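Local structure of designed CISK-PX domain (Synthetic construct, 4OXW) at residues M8-P13 with I30-G35. The protein probably binds membrane phosphoinositides, as PX domains typically do, being a computationally designed version of the CISK PX domain. Residues are numbered along the deposited sequence; the frame is centred on the assembly and turned at random.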
# COMPACT_ATOMS: atom_id res chain seq x y z
N MET A 8 -1.08 1.12 -15.89
CA MET A 8 -0.31 1.42 -14.64
C MET A 8 0.21 0.15 -13.97
O MET A 8 -0.56 -0.76 -13.67
CB MET A 8 -1.17 2.22 -13.67
CG MET A 8 -0.43 2.72 -12.44
SD MET A 8 -1.28 4.09 -11.63
CE MET A 8 -1.15 5.37 -12.87
N LYS A 9 1.52 0.10 -13.75
CA LYS A 9 2.21 -1.07 -13.20
C LYS A 9 2.68 -0.60 -11.82
O LYS A 9 3.25 0.49 -11.75
CB LYS A 9 3.41 -1.42 -14.09
CG LYS A 9 3.81 -2.88 -14.09
CD LYS A 9 4.35 -3.33 -15.45
CE LYS A 9 5.84 -3.09 -15.59
NZ LYS A 9 6.29 -2.94 -17.00
N VAL A 10 2.39 -1.36 -10.76
CA VAL A 10 2.84 -1.03 -9.40
C VAL A 10 3.58 -2.18 -8.75
O VAL A 10 3.33 -3.35 -9.07
CB VAL A 10 1.68 -0.59 -8.50
CG1 VAL A 10 1.07 0.69 -9.06
CG2 VAL A 10 0.61 -1.68 -8.42
N SER A 11 4.51 -1.87 -7.86
CA SER A 11 5.23 -2.88 -7.09
C SER A 11 5.71 -2.25 -5.79
O SER A 11 5.65 -1.03 -5.64
CB SER A 11 6.45 -3.44 -7.86
OG SER A 11 7.40 -2.43 -8.15
N ILE A 12 6.07 -3.09 -4.82
CA ILE A 12 6.59 -2.64 -3.54
C ILE A 12 7.90 -3.37 -3.25
O ILE A 12 7.92 -4.47 -2.65
CB ILE A 12 5.57 -2.86 -2.38
CG1 ILE A 12 4.23 -2.24 -2.74
CG2 ILE A 12 6.13 -2.23 -1.10
CD1 ILE A 12 3.18 -2.41 -1.65
N PRO A 13 9.01 -2.78 -3.73
CA PRO A 13 10.31 -3.46 -3.63
C PRO A 13 10.82 -3.57 -2.20
O PRO A 13 11.48 -4.56 -1.85
CB PRO A 13 11.22 -2.57 -4.49
CG PRO A 13 10.52 -1.26 -4.61
CD PRO A 13 9.07 -1.63 -4.63
N ILE A 30 6.22 2.26 -2.76
CA ILE A 30 5.47 1.81 -3.92
C ILE A 30 6.10 2.45 -5.19
O ILE A 30 6.13 3.69 -5.32
CB ILE A 30 3.99 2.18 -3.86
CG1 ILE A 30 3.39 1.84 -2.47
CG2 ILE A 30 3.23 1.53 -5.02
CD1 ILE A 30 1.97 2.34 -2.29
N LYS A 31 6.59 1.61 -6.09
CA LYS A 31 7.11 2.05 -7.40
C LYS A 31 5.96 1.99 -8.40
O LYS A 31 5.23 1.00 -8.48
CB LYS A 31 8.27 1.14 -7.86
CG LYS A 31 9.57 1.41 -7.11
CD LYS A 31 10.74 0.54 -7.58
CE LYS A 31 10.78 0.32 -9.09
NZ LYS A 31 12.00 -0.47 -9.47
N VAL A 32 5.74 3.11 -9.11
CA VAL A 32 4.58 3.27 -9.97
C VAL A 32 5.14 3.58 -11.36
O VAL A 32 6.01 4.41 -11.49
CB VAL A 32 3.68 4.40 -9.50
CG1 VAL A 32 2.44 4.52 -10.40
CG2 VAL A 32 3.27 4.22 -8.05
N LYS A 33 4.69 2.83 -12.37
CA LYS A 33 5.08 3.06 -13.77
C LYS A 33 3.86 3.27 -14.64
O LYS A 33 2.82 2.60 -14.48
CB LYS A 33 5.87 1.85 -14.26
CG LYS A 33 7.19 1.73 -13.56
CD LYS A 33 7.73 0.32 -13.59
CE LYS A 33 8.40 -0.01 -14.91
NZ LYS A 33 9.42 -1.08 -14.71
N THR A 34 3.91 4.24 -15.54
CA THR A 34 2.83 4.36 -16.47
C THR A 34 3.45 4.96 -17.71
O THR A 34 4.26 5.87 -17.61
CB THR A 34 1.66 5.20 -15.96
OG1 THR A 34 0.60 5.18 -16.93
CG2 THR A 34 2.04 6.62 -15.70
N GLY A 35 3.13 4.43 -18.88
CA GLY A 35 3.89 4.89 -20.06
C GLY A 35 5.37 4.67 -19.86
O GLY A 35 5.79 3.56 -19.52
O HOH W 1 6.69 -1.07 -10.53
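Lys9 and Lys33 grip each other through both backbone groups: Lys9 N donates to Lys33 O at 2.9 Å, and Lys33 N returns a bond to Lys9 O, both of them almost straight. Two residues along, Ser11 and Lys31 repeat the exchange with more bent bonds, the one from Lys31 N to Ser11 O measuring 2.8 Å. Besides the N-H of Ser11, Lys31 O also takes a long bond from a water that bridges to Ser11 OG. Val10 CA lies 3.3 Å from Lys31 O in a CA-H...O contact. Val10 and Val32 form the non-hydrogen-bonded pair between the two doublets. This is the antiparallel hairpin of strands 9-18 and 25-34, the first two of the three-stranded sheet of the PX fold; strand 37-44 bonds to the far edge of 25-34.

The two faces differ sharply. On one, the side chains of Lys9 and Lys33 run alongside each other in the same direction, Lys9 CE to Lys33 CE 4.1 Å. This brings Lys9 NZ and Lys33 NZ to 4.3 Å, a probably unfavourable pairing. Further along that face, Pro13 CG presses on Lys31 CD at a tight 3.5 Å. The other face is apolar and turns toward the helices. Met8 stretches CG anti to its own N (chi1 -173°), which lays SD against Val32 CG1 at 3.9 Å, while the CG1 methylenes of Ile12 and Ile30 pack side by side. Helix 78-96 covers Val10 through Ile92, and Phe48 of helix 45-58 touches both isoleucines.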